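Local atomic coordinates of glycosyl hydrolase, family 38 (Enterococcus faecalis, PDB entry 5KBP), a protein that probably hydrolyses alpha-mannosidic linkages in carbohydrates. Residues A[309-312]-A[313-317]. Numbering follows the deposited sequence.
Sequences WNTK and VQRQL. With SO4 (sulfate ion), chain F.
Two successive turns of the long helix 304-332, in the alpha-mannosidase middle domain, meet here through i to i+4 pairs, beginning with Trp309 and Val313. Val313 N donates to Trp309 O at 2.9 Å in a nearly straight bond, and the same spacing repeats as Gln314 N bonds to Asn310 O, Arg315 N to Thr311 O and Gln316 N to Lys312 O. The side chains of the first pair touch as well: Val313 CG2 comes up to the indole edge, almost level with the ring, 4.1 Å from Trp309 CE3. One face of that indole carries the ammonium end of Lys312, whose NZ stands 3.3 Å off the ring plane, displaced from the ring centre. The lysine chain leaves the helix extended and then bends at chi3 (60°), a turn that brings NZ over the ring while it donates a 3.1 Å hydrogen bond to O4 of a sulfate ion, probably acquired from the crystallisation liquor.

On the buried flank, Asn310 and Gln314 set their amides against each other, the planes 39° apart and Asn310 OD1 3.4 Å from Gln314 CD. The side-chain oxygens, Asn310 OD1 and Gln314 OE1, are both acceptors and find their donors outside the pair: His351 NE2 donates to Asn310 OD1, whereas Gln314 OE1 receives Ser99 N and Ser102 OG. Farther round, chi1 of Arg315 (-60°) turns CG to the side of its own backbone N, where it lies 3.1 Å from Thr311 O; the guanidinium reaches on to a salt bridge with Glu318 and a hydrogen bond to Gln800. Leu347 of helix 337-348 covers Asn310, Val313 and Gln314, while helix 362-393 meets Trp309, Val313 and Gln316, as in the three-helix bundle of the family 38 alpha-mannosidase middle domain.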
loop_
_atom_site.group_PDB
_atom_site.type_symbol
_atom_site.label_atom_id
_atom_site.label_comp_id
_atom_site.label_asym_id
_atom_site.label_seq_id
_atom_site.Cartn_x
_atom_site.Cartn_y
_atom_site.Cartn_z
ATOM N N TRP A 309 -9.204 -8.584 8.461
ATOM C CA TRP A 309 -8.910 -8.611 7.033
ATOM C C TRP A 309 -8.266 -9.929 6.626
ATOM O O TRP A 309 -8.556 -10.464 5.550
ATOM C CB TRP A 309 -8.009 -7.434 6.658
ATOM C CG TRP A 309 -8.770 -6.220 6.238
ATOM C CD1 TRP A 309 -9.218 -5.216 7.044
ATOM C CD2 TRP A 309 -9.179 -5.884 4.909
ATOM N NE1 TRP A 309 -9.881 -4.273 6.297
ATOM C CE2 TRP A 309 -9.870 -4.659 4.982
ATOM C CE3 TRP A 309 -9.025 -6.498 3.663
ATOM C CZ2 TRP A 309 -10.409 -4.039 3.858
ATOM C CZ3 TRP A 309 -9.561 -5.882 2.548
ATOM C CH2 TRP A 309 -10.244 -4.665 2.653
ATOM N N ASN A 310 -7.388 -10.469 7.473
ATOM C CA ASN A 310 -6.744 -11.738 7.153
ATOM C C ASN A 310 -7.770 -12.860 7.057
ATOM O O ASN A 310 -7.733 -13.673 6.127
ATOM C CB ASN A 310 -5.679 -12.067 8.197
ATOM C CG ASN A 310 -4.780 -13.207 7.767
ATOM O OD1 ASN A 310 -4.553 -13.418 6.575
ATOM N ND2 ASN A 310 -4.268 -13.954 8.738
ATOM N N THR A 311 -8.699 -12.916 8.014
ATOM C CA THR A 311 -9.779 -13.896 7.945
ATOM C C THR A 311 -10.599 -13.718 6.674
ATOM O O THR A 311 -10.953 -14.700 6.011
ATOM C CB THR A 311 -10.675 -13.782 9.182
ATOM O OG1 THR A 311 -9.934 -14.151 10.351
ATOM C CG2 THR A 311 -11.890 -14.689 9.053
ATOM N N LYS A 312 -10.894 -12.468 6.306
ATOM C CA LYS A 312 -11.730 -12.214 5.137
ATOM C C LYS A 312 -11.037 -12.645 3.851
ATOM O O LYS A 312 -11.636 -13.320 3.005
ATOM C CB LYS A 312 -12.107 -10.732 5.079
ATOM C CG LYS A 312 -12.860 -10.338 3.820
ATOM C CD LYS A 312 -13.394 -8.917 3.908
ATOM C CE LYS A 312 -12.270 -7.912 4.097
ATOM N NZ LYS A 312 -12.785 -6.515 4.164
ATOM N N VAL A 313 -9.768 -12.264 3.684
ATOM C CA VAL A 313 -9.048 -12.588 2.455
ATOM C C VAL A 313 -8.809 -14.091 2.350
ATOM O O VAL A 313 -8.867 -14.667 1.257
ATOM C CB VAL A 313 -7.729 -11.795 2.388
ATOM C CG1 VAL A 313 -6.933 -12.173 1.145
ATOM C CG2 VAL A 313 -8.009 -10.301 2.407
ATOM N N GLN A 314 -8.546 -14.749 3.481
ATOM C CA GLN A 314 -8.299 -16.188 3.460
ATOM C C GLN A 314 -9.548 -16.957 3.045
ATOM O O GLN A 314 -9.478 -17.868 2.211
ATOM C CB GLN A 314 -7.802 -16.654 4.828
ATOM C CG GLN A 314 -6.352 -16.290 5.114
ATOM C CD GLN A 314 -5.966 -16.541 6.557
ATOM O OE1 GLN A 314 -4.814 -16.853 6.858
ATOM N NE2 GLN A 314 -6.929 -16.401 7.460
ATOM N N ARG A 315 -10.703 -16.603 3.614
ATOM C CA ARG A 315 -11.953 -17.229 3.191
ATOM C C ARG A 315 -12.252 -16.932 1.727
ATOM O O ARG A 315 -12.787 -17.786 1.011
ATOM C CB ARG A 315 -13.105 -16.753 4.075
ATOM C CG ARG A 315 -12.932 -17.080 5.548
ATOM C CD ARG A 315 -12.957 -18.576 5.788
ATOM N NE ARG A 315 -12.083 -18.965 6.889
ATOM C CZ ARG A 315 -10.815 -19.333 6.741
ATOM N NH1 ARG A 315 -10.090 -19.670 7.800
ATOM N NH2 ARG A 315 -10.268 -19.363 5.533
ATOM N N GLN A 316 -11.903 -15.728 1.266
ATOM C CA GLN A 316 -12.148 -15.358 -0.123
ATOM C C GLN A 316 -11.364 -16.238 -1.088
ATOM O O GLN A 316 -11.847 -16.541 -2.185
ATOM C CB GLN A 316 -11.796 -13.885 -0.339
ATOM C CG GLN A 316 -11.986 -13.391 -1.762
ATOM C CD GLN A 316 -13.442 -13.349 -2.171
ATOM O OE1 GLN A 316 -14.309 -12.978 -1.382
ATOM N NE2 GLN A 316 -13.720 -13.738 -3.410
ATOM N N LEU A 317 -10.164 -16.665 -0.700
ATOM C CA LEU A 317 -9.333 -17.499 -1.558
ATOM C C LEU A 317 -9.606 -18.986 -1.358
ATOM O O LEU A 317 -9.843 -19.713 -2.328
ATOM C CB LEU A 317 -7.851 -17.197 -1.308
ATOM C CG LEU A 317 -7.339 -15.815 -1.724
ATOM C CD1 LEU A 317 -5.882 -15.631 -1.324
ATOM C CD2 LEU A 317 -7.514 -15.617 -3.221
HETATM S S SO4 F . -15.157 -6.896 0.706
HETATM O O1 SO4 F . -14.515 -6.387 -0.502
HETATM O O2 SO4 F . -16.604 -6.919 0.516
HETATM O O3 SO4 F . -14.685 -8.251 0.972
HETATM O O4 SO4 F . -14.827 -6.035 1.836
#